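Local coordinates for periplasmic oligopeptide-binding protein (Burkholderia pseudomallei, PDB 3ZS6) that probably binds oligopeptides in the periplasm and delivers them to an ABC transporter for uptake, as a member of the bacterial solute-binding protein 5 family, at residues Y263-N268 with K392-G397; N268-L273 with L349-T354. One frame throughout, in Å; residues are numbered along the deposited sequence. Where two conformers were deposited one is given.

Contact 1: Y263-N268 with K392-G397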
ATOM      1  N   TYR A 263       9.335  -5.953   4.152  1.00 11.68           N
ATOM      2  CA  TYR A 263       9.894  -7.221   3.699  1.00 12.65           C
ATOM      3  C   TYR A 263      10.823  -7.064   2.504  1.00 16.17           C
ATOM      4  O   TYR A 263      10.789  -6.049   1.787  1.00 11.97           O
ATOM      5  CB  TYR A 263       8.777  -8.214   3.365  1.00 12.60           C
ATOM      6  CG  TYR A 263       8.004  -7.901   2.094  1.00 13.95           C
ATOM      7  CD1 TYR A 263       8.412  -8.413   0.867  1.00 10.32           C
ATOM      8  CD2 TYR A 263       6.857  -7.099   2.127  1.00 18.40           C
ATOM      9  CE1 TYR A 263       7.699  -8.138  -0.302  1.00 10.77           C
ATOM     10  CE2 TYR A 263       6.129  -6.821   0.961  1.00 12.22           C
ATOM     11  CZ  TYR A 263       6.560  -7.345  -0.247  1.00 16.69           C
ATOM     12  OH  TYR A 263       5.862  -7.083  -1.402  1.00 20.40           O
ATOM     13  N   TYR A 264      11.659  -8.077   2.296  1.00  9.94           N
ATOM     14  CA  TYR A 264      12.546  -8.080   1.147  1.00 10.89           C
ATOM     15  C   TYR A 264      11.975  -8.935   0.022  1.00 14.73           C
ATOM     16  O   TYR A 264      11.669 -10.120   0.185  1.00 11.17           O
ATOM     17  CB  TYR A 264      13.955  -8.549   1.526  1.00 15.29           C
ATOM     18  CG  TYR A 264      14.835  -7.470   2.128  1.00 13.17           C
ATOM     19  CD1 TYR A 264      14.471  -6.132   2.080  1.00 16.47           C
ATOM     20  CD2 TYR A 264      16.034  -7.793   2.739  1.00 16.65           C
ATOM     21  CE1 TYR A 264      15.289  -5.145   2.633  1.00 20.47           C
ATOM     22  CE2 TYR A 264      16.856  -6.820   3.284  1.00 18.90           C
ATOM     23  CZ  TYR A 264      16.481  -5.494   3.234  1.00 22.43           C
ATOM     24  OH  TYR A 264      17.312  -4.528   3.786  1.00 17.02           O
ATOM     25  N   TYR A 265      11.817  -8.290  -1.118  1.00 11.72           N
ATOM     26  CA  TYR A 265      11.447  -8.938  -2.355  1.00  8.28           C
ATOM     27  C   TYR A 265      12.587  -9.856  -2.749  1.00 12.67           C
ATOM     28  O   TYR A 265      13.757  -9.523  -2.540  1.00 10.20           O
ATOM     29  CB  TYR A 265      11.255  -7.824  -3.377  1.00  7.25           C
ATOM     30  CG  TYR A 265      11.329  -8.123  -4.853  1.00 11.77           C
ATOM     31  CD1 TYR A 265      12.530  -8.473  -5.463  1.00 15.21           C
ATOM     32  CD2 TYR A 265      10.212  -7.940  -5.658  1.00 10.78           C
ATOM     33  CE1 TYR A 265      12.599  -8.687  -6.830  1.00 13.78           C
ATOM     34  CE2 TYR A 265      10.267  -8.153  -7.015  1.00  9.26           C
ATOM     35  CZ  TYR A 265      11.460  -8.524  -7.599  1.00 18.08           C
ATOM     36  OH  TYR A 265      11.502  -8.722  -8.953  1.00 19.60           O
ATOM     37  N   LEU A 266      12.235 -11.029  -3.264  1.00  9.41           N
ATOM     38  CA  LEU A 266      13.206 -11.947  -3.863  0.99 11.68           C
ATOM     39  C   LEU A 266      12.727 -12.308  -5.265  1.00 13.12           C
ATOM     40  O   LEU A 266      11.568 -12.688  -5.454  1.00 19.72           O
ATOM     41  CB  LEU A 266      13.333 -13.237  -3.043  0.99  9.50           C
ATOM     42  CG  LEU A 266      13.808 -13.169  -1.590  0.99 13.07           C
ATOM     43  CD1 LEU A 266      13.806 -14.581  -0.988  0.99 14.76           C
ATOM     44  CD2 LEU A 266      15.201 -12.536  -1.464  0.99 10.80           C
ATOM     45  N   LYS A 267      13.616 -12.189  -6.245  1.00 14.91           N
ATOM     46  CA  LYS A 267      13.281 -12.529  -7.623  1.00 13.02           C
ATOM     47  C   LYS A 267      13.160 -14.037  -7.750  1.00 16.09           C
ATOM     48  O   LYS A 267      14.172 -14.740  -7.805  1.00 16.49           O
ATOM     49  CB  LYS A 267      14.374 -12.025  -8.562  1.00 14.94           C
ATOM     50  CG  LYS A 267      14.127 -12.305 -10.036  1.00 16.00           C
ATOM     51  CD  LYS A 267      15.341 -11.882 -10.847  1.00 25.35           C
ATOM     52  CE  LYS A 267      15.232 -12.281 -12.303  1.00 27.18           C
ATOM     53  NZ  LYS A 267      16.505 -11.993 -13.026  1.00 31.05           N
ATOM     54  N   ASN A 268      11.930 -14.536  -7.794  1.00 15.62           N
ATOM     55  CA  ASN A 268      11.699 -15.983  -7.771  1.00 19.68           C
ATOM     56  C   ASN A 268      12.152 -16.717  -9.041  1.00 23.66           C
ATOM     57  O   ASN A 268      12.264 -17.941  -9.045  1.00 19.79           O
ATOM     58  CB  ASN A 268      10.234 -16.316  -7.458  1.00 19.44           C
ATOM     59  CG  ASN A 268       9.903 -16.197  -5.970  1.00 21.10           C
ATOM     60  OD1 ASN A 268      10.351 -15.268  -5.279  1.00 17.35           O
ATOM     61  ND2 ASN A 268       9.125 -17.147  -5.469  1.00 10.31           N
ATOM     62  N   LYS A 392       9.388   0.102 -10.528  1.00 13.50           N
ATOM     63  CA  LYS A 392       9.460  -0.422 -11.887  1.00 14.67           C
ATOM     64  C   LYS A 392      10.402  -1.615 -11.966  1.00 16.75           C
ATOM     65  O   LYS A 392      10.092  -2.627 -12.596  1.00 13.55           O
ATOM     66  CB  LYS A 392       9.906   0.670 -12.865  1.00 21.14           C
ATOM     67  CG  LYS A 392       8.897   1.794 -13.023  1.00 40.85           C
ATOM     68  CD  LYS A 392       9.376   2.851 -14.013  1.00 56.04           C
ATOM     69  CE  LYS A 392       8.372   3.991 -14.141  1.00 60.01           C
ATOM     70  NZ  LYS A 392       8.804   5.000 -15.147  1.00 61.96           N
ATOM     71  N   GLN A 393      11.561  -1.500 -11.324  1.00 15.19           N
ATOM     72  CA  GLN A 393      12.519  -2.602 -11.357  1.00 18.82           C
ATOM     73  C   GLN A 393      11.953  -3.889 -10.757  1.00 14.21           C
ATOM     74  O   GLN A 393      12.191  -4.974 -11.282  1.00 13.82           O
ATOM     75  CB  GLN A 393      13.830  -2.210 -10.674  1.00 17.62           C
ATOM     76  CG  GLN A 393      14.699  -1.295 -11.531  1.00 23.30           C
ATOM     77  CD  GLN A 393      15.975  -0.882 -10.821  1.00 35.79           C
ATOM     78  OE1 GLN A 393      16.074  -0.966  -9.598  1.00 35.51           O
ATOM     79  NE2 GLN A 393      16.964  -0.439 -11.590  1.00 42.76           N
ATOM     80  N   ARG A 394      11.204  -3.772  -9.663  1.00 14.38           N
ATOM     81  CA  ARG A 394      10.584  -4.947  -9.050  1.00  7.42           C
ATOM     82  C   ARG A 394       9.548  -5.582  -9.995  1.00  8.26           C
ATOM     83  O   ARG A 394       9.526  -6.803 -10.174  1.00 10.13           O
ATOM     84  CB  ARG A 394       9.977  -4.603  -7.677  1.00  8.76           C
ATOM     85  CG  ARG A 394      11.022  -4.226  -6.622  1.00  6.89           C
ATOM     86  CD  ARG A 394      10.418  -3.919  -5.247  1.00 11.11           C
ATOM     87  NE  ARG A 394       9.198  -3.109  -5.311  1.00 12.72           N
ATOM     88  CZ  ARG A 394       8.806  -2.230  -4.386  1.00 17.70           C
ATOM     89  NH1 ARG A 394       9.561  -1.997  -3.312  1.00 11.83           N
ATOM     90  NH2 ARG A 394       7.649  -1.574  -4.542  1.00 12.86           N
ATOM     91  N   HIS A 395       8.696  -4.757 -10.606  1.00 11.55           N
ATOM     92  CA  HIS A 395       7.732  -5.267 -11.587  1.00 15.92           C
ATOM     93  C   HIS A 395       8.433  -6.028 -12.712  1.00 13.21           C
ATOM     94  O   HIS A 395       7.938  -7.055 -13.182  1.00 16.20           O
ATOM     95  CB  HIS A 395       6.882  -4.132 -12.190  1.00 12.76           C
ATOM     96  CG  HIS A 395       5.722  -3.719 -11.337  1.00 17.22           C
ATOM     97  ND1 HIS A 395       4.683  -4.572 -11.029  1.00 17.40           N
ATOM     98  CD2 HIS A 395       5.429  -2.538 -10.734  1.00 14.48           C
ATOM     99  CE1 HIS A 395       3.807  -3.939 -10.267  1.00 17.25           C
ATOM    100  NE2 HIS A 395       4.236  -2.704 -10.073  1.00 13.43           N
ATOM    101  N   ASP A 396       9.584  -5.515 -13.145  1.00 11.83           N
ATOM    102  CA  ASP A 396      10.266  -6.053 -14.324  1.00 13.28           C
ATOM    103  C   ASP A 396      11.295  -7.109 -13.937  1.00 16.55           C
ATOM    104  O   ASP A 396      12.000  -7.651 -14.797  1.00 18.36           O
ATOM    105  CB  ASP A 396      10.957  -4.934 -15.125  1.00 15.27           C
ATOM    106  CG  ASP A 396       9.966  -3.943 -15.742  1.00 22.16           C
ATOM    107  OD1 ASP A 396       8.760  -4.248 -15.773  1.00 15.92           O
ATOM    108  OD2 ASP A 396      10.396  -2.862 -16.204  1.00 22.89           O
ATOM    109  N   GLY A 397      11.390  -7.395 -12.641  1.00  9.76           N
ATOM    110  CA  GLY A 397      12.359  -8.357 -12.153  1.00 11.32           C
ATOM    111  C   GLY A 397      13.801  -7.994 -12.485  1.00 13.27           C
ATOM    112  O   GLY A 397      14.616  -8.876 -12.708  1.00 15.69           O
TER
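R394, in the last turn of helix 387-395, meets the ring of Y265 with the apolar part of its long side chain. Its CB comes within 3.6 Å of Y265 CE2, and its CG sits over one face of the ring, displaced toward the rim, in a CH-pi contact 4.1 Å from the centroid and 19° off the normal. Arginine suits the place because its methylenes can pack on an aromatic while the guanidinium carries on to polar partners: NH1 bonds to the carbonyl of R403, and NE makes a long, weak ion pair with D404. Tyrosine answers with a flat face for those methylenes and a hydroxyl that reaches the helix end. R394 O lies 3.0 Å from Y265 OH, a likely hydrogen bond, although that hydroxyl proton has another acceptor within reach, and the same O accepts from the backbone N of G397. At G397 the helix ends in a Schellman motif, whose positive phi favours glycine. Y265 OH approaches to 3.3 Å of G397 CA. The long, extended chain of K267 runs past the glycine carbonyl, with CE 3.5 Å from G397 O. The contact thus sets the C-terminal end of helix 387-395 against strand 260-266, which pairs antiparallel with both 401-407 and 470-480, Y265 bonding by backbone to A402.

Contact 2: N268-L273 with L349-T354; sequences NSDPAL and LTFTLT
D270 OD1 is gripped by two backbone amides of its own loop while it also meets the ring of F351. The bond from A272 N is short, 2.7 Å to D270 OD1, and arrives from above the carboxylate plane, 37° out of it. L273 N reaches the same D270 OD1 at 2.9 Å along a straighter path (165°), on the anti side and nearer the plane. The carboxylate is put there by turning CG away from the backbone N (chi1 178°), and the two bonds fix its rotation. They should also favour the charged form of this buried group. The other oxygen, OD2, accepts from the side-chain amide of Q400, whose own oxygen takes the backbone N-H of T352, so one glutamine links the loop to the strand.

Across the contact, D270 OD1 lies in the plane of the F351 ring, at its edge, 4.0 Å from F351 CE1, where the ring hydrogens carry slight positive charge. Alanine's single methyl fits between that ring's edge and L349, with A272 CB 3.7 Å from L349 CD2. The branched end of L273 comes to F351 obliquely, the two side chains running past one another in opposite directions, with L273 CD2 3.6 Å from F351 CZ. Being branched, the leucine can spread both CG and CD2 against CE1 and CZ.

The loop's two bonds to one aspartate oxygen make an Asx turn and an Asx motif, setting residues 271-273 in a helical conformation just before helix 276-285. A272 and L273 rest on L349 and on F351 of strand 350-356, which begins the beta-alpha-beta unit completed by helix 359-376 and the parallel strand 379-385, an arrangement characteristic of the alpha/beta lobes of periplasmic binding proteins.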
ATOM      1  N   ASN A 268      11.930 -14.536  -7.794  1.00 15.62           N
ATOM      2  CA  ASN A 268      11.699 -15.983  -7.771  1.00 19.68           C
ATOM      3  C   ASN A 268      12.152 -16.717  -9.041  1.00 23.66           C
ATOM      4  O   ASN A 268      12.264 -17.941  -9.045  1.00 19.79           O
ATOM      5  CB  ASN A 268      10.234 -16.316  -7.458  1.00 19.44           C
ATOM      6  CG  ASN A 268       9.903 -16.197  -5.970  1.00 21.10           C
ATOM      7  OD1 ASN A 268      10.351 -15.268  -5.279  1.00 17.35           O
ATOM      8  ND2 ASN A 268       9.125 -17.147  -5.469  1.00 10.31           N
ATOM      9  N   SER A 269      12.408 -15.974 -10.111  1.00 17.87           N
ATOM     10  CA  SER A 269      12.944 -16.579 -11.325  1.00 23.56           C
ATOM     11  C   SER A 269      14.472 -16.505 -11.363  1.00 24.65           C
ATOM     12  O   SER A 269      15.097 -16.942 -12.331  1.00 21.65           O
ATOM     13  CB  SER A 269      12.354 -15.908 -12.570  1.00 24.02           C
ATOM     14  OG  SER A 269      12.817 -14.574 -12.689  1.00 20.48           O
ATOM     15  N   ASP A 270      15.084 -15.944 -10.323  1.00 19.44           N
ATOM     16  CA  ASP A 270      16.545 -15.951 -10.256  1.00 16.62           C
ATOM     17  C   ASP A 270      17.026 -17.395 -10.212  1.00 22.23           C
ATOM     18  O   ASP A 270      16.401 -18.235  -9.570  1.00 21.30           O
ATOM     19  CB  ASP A 270      17.055 -15.177  -9.037  1.00 13.37           C
ATOM     20  CG  ASP A 270      18.580 -15.207  -8.909  1.00 18.66           C
ATOM     21  OD1 ASP A 270      19.101 -16.168  -8.303  1.00 18.95           O
ATOM     22  OD2 ASP A 270      19.252 -14.263  -9.392  1.00 20.30           O
ATOM     23  N   PRO A 271      18.137 -17.687 -10.908  1.00 27.71           N
ATOM     24  CA  PRO A 271      18.690 -19.046 -10.994  1.00 28.16           C
ATOM     25  C   PRO A 271      19.014 -19.656  -9.623  1.00 27.08           C
ATOM     26  O   PRO A 271      18.961 -20.868  -9.488  1.00 23.55           O
ATOM     27  CB  PRO A 271      19.966 -18.848 -11.817  1.00 34.04           C
ATOM     28  CG  PRO A 271      19.685 -17.637 -12.646  1.00 33.43           C
ATOM     29  CD  PRO A 271      18.879 -16.734 -11.754  1.00 20.36           C
ATOM     30  N   ALA A 272      19.332 -18.834  -8.627  1.00 24.81           N
ATOM     31  CA  ALA A 272      19.552 -19.340  -7.271  1.00 23.56           C
ATOM     32  C   ALA A 272      18.317 -19.136  -6.382  1.00 23.11           C
ATOM     33  O   ALA A 272      17.931 -20.028  -5.617  1.00 21.31           O
ATOM     34  CB  ALA A 272      20.773 -18.677  -6.647  1.00 20.35           C
ATOM     35  N   LEU A 273      17.697 -17.966  -6.486  1.00 16.10           N
ATOM     36  CA  LEU A 273      16.553 -17.640  -5.633  1.00 17.22           C
ATOM     37  C   LEU A 273      15.309 -18.436  -6.007  1.00 16.47           C
ATOM     38  O   LEU A 273      14.352 -18.499  -5.239  1.00 19.28           O
ATOM     39  CB  LEU A 273      16.273 -16.132  -5.648  1.00 16.04           C
ATOM     40  CG  LEU A 273      17.401 -15.233  -5.131  1.00 17.06           C
ATOM     41  CD1 LEU A 273      17.072 -13.760  -5.354  1.00 18.56           C
ATOM     42  CD2 LEU A 273      17.729 -15.506  -3.651  1.00 11.83           C
ATOM     43  N   LEU A 349      27.509 -17.459  -3.207  1.00 27.57           N
ATOM     44  CA  LEU A 349      26.476 -16.617  -3.800  1.00 21.26           C
ATOM     45  C   LEU A 349      26.778 -15.132  -3.654  1.00 21.67           C
ATOM     46  O   LEU A 349      27.178 -14.661  -2.586  1.00 19.20           O
ATOM     47  CB  LEU A 349      25.119 -16.919  -3.169  1.00 17.62           C
ATOM     48  CG  LEU A 349      24.487 -18.263  -3.511  1.00 27.23           C
ATOM     49  CD1 LEU A 349      23.318 -18.561  -2.576  1.00 20.86           C
ATOM     50  CD2 LEU A 349      24.058 -18.287  -4.976  1.00 25.82           C
ATOM     51  N   THR A 350      26.566 -14.396  -4.737  1.00 21.84           N
ATOM     52  CA  THR A 350      26.603 -12.941  -4.692  1.00 23.50           C
ATOM     53  C   THR A 350      25.314 -12.374  -5.274  1.00 23.49           C
ATOM     54  O   THR A 350      24.903 -12.772  -6.363  1.00 24.59           O
ATOM     55  CB  THR A 350      27.808 -12.394  -5.473  1.00 26.10           C
ATOM     56  OG1 THR A 350      29.006 -12.863  -4.856  1.00 34.01           O
ATOM     57  CG2 THR A 350      27.809 -10.869  -5.464  1.00 24.73           C
ATOM     58  N   PHE A 351      24.674 -11.466  -4.535  1.00 19.05           N
ATOM     59  CA  PHE A 351      23.468 -10.783  -4.999  1.00 21.70           C
ATOM     60  C   PHE A 351      23.630  -9.272  -4.923  1.00 22.02           C
ATOM     61  O   PHE A 351      24.476  -8.759  -4.194  1.00 28.48           O
ATOM     62  CB  PHE A 351      22.245 -11.157  -4.149  1.00 18.74           C
ATOM     63  CG  PHE A 351      21.922 -12.619  -4.140  1.00 20.14           C
ATOM     64  CD1 PHE A 351      21.383 -13.232  -5.263  1.00 17.38           C
ATOM     65  CD2 PHE A 351      22.151 -13.381  -3.009  1.00 17.14           C
ATOM     66  CE1 PHE A 351      21.080 -14.572  -5.257  1.00 16.87           C
ATOM     67  CE2 PHE A 351      21.851 -14.729  -2.997  1.00 18.98           C
ATOM     68  CZ  PHE A 351      21.312 -15.322  -4.124  1.00 19.17           C
ATOM     69  N   THR A 352      22.795  -8.559  -5.671  1.00 18.54           N
ATOM     70  CA  THR A 352      22.670  -7.119  -5.498  1.00 22.21           C
ATOM     71  C   THR A 352      21.425  -6.846  -4.654  1.00 22.40           C
ATOM     72  O   THR A 352      20.357  -7.412  -4.910  1.00 17.10           O
ATOM     73  CB  THR A 352      22.588  -6.396  -6.858  1.00 23.15           C
ATOM     74  OG1 THR A 352      23.854  -6.501  -7.525  1.00 25.73           O
ATOM     75  CG2 THR A 352      22.247  -4.924  -6.677  1.00 16.07           C
ATOM     76  N   LEU A 353      21.576  -6.014  -3.627  1.00 24.30           N
ATOM     77  CA  LEU A 353      20.454  -5.632  -2.762  1.00 20.74           C
ATOM     78  C   LEU A 353      20.057  -4.182  -3.044  1.00 22.67           C
ATOM     79  O   LEU A 353      20.780  -3.240  -2.705  1.00 20.03           O
ATOM     80  CB  LEU A 353      20.819  -5.825  -1.283  1.00 13.28           C
ATOM     81  CG  LEU A 353      19.883  -5.308  -0.181  1.00 20.52           C
ATOM     82  CD1 LEU A 353      18.463  -5.805  -0.364  1.00 27.44           C
ATOM     83  CD2 LEU A 353      20.412  -5.707   1.205  1.00 19.27           C
ATOM     84  N   THR A 354      18.910  -4.004  -3.677  1.00 14.00           N
ATOM     85  CA  THR A 354      18.487  -2.670  -4.079  1.00 16.73           C
ATOM     86  C   THR A 354      17.428  -2.109  -3.128  1.00 18.34           C
ATOM     87  O   THR A 354      16.489  -2.813  -2.758  1.00 17.49           O
ATOM     88  CB  THR A 354      17.943  -2.689  -5.514  1.00 15.98           C
ATOM     89  OG1 THR A 354      18.901  -3.317  -6.377  1.00 19.85           O
ATOM     90  CG2 THR A 354      17.658  -1.275  -6.004  1.00 13.08           C
TER

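Contacts 1 and 2 are joined at N268, where the chain leaving strand 260-266 passes into the loop before helix 276-285, and their centres lie about 10 Å apart. Contact 2 is nested in the loop of chain closed by contact 1. They also touch directly: K267 O packs 3.3 Å from L273 CB, and Y264 CE2 comes 4.1 Å from L353 CD1. Q400 serves both neighbourhoods, pairing by backbone with K267 and by side chain with D270 and T352. R394 of contact 1 also packs on an apolar side chain of the bound peptide, which places contact 1 at the binding site. Both contacts reach the same mixed sheet, through strands 260-266 and 350-356, their centres about 15 and 25 Å from the chain's centre.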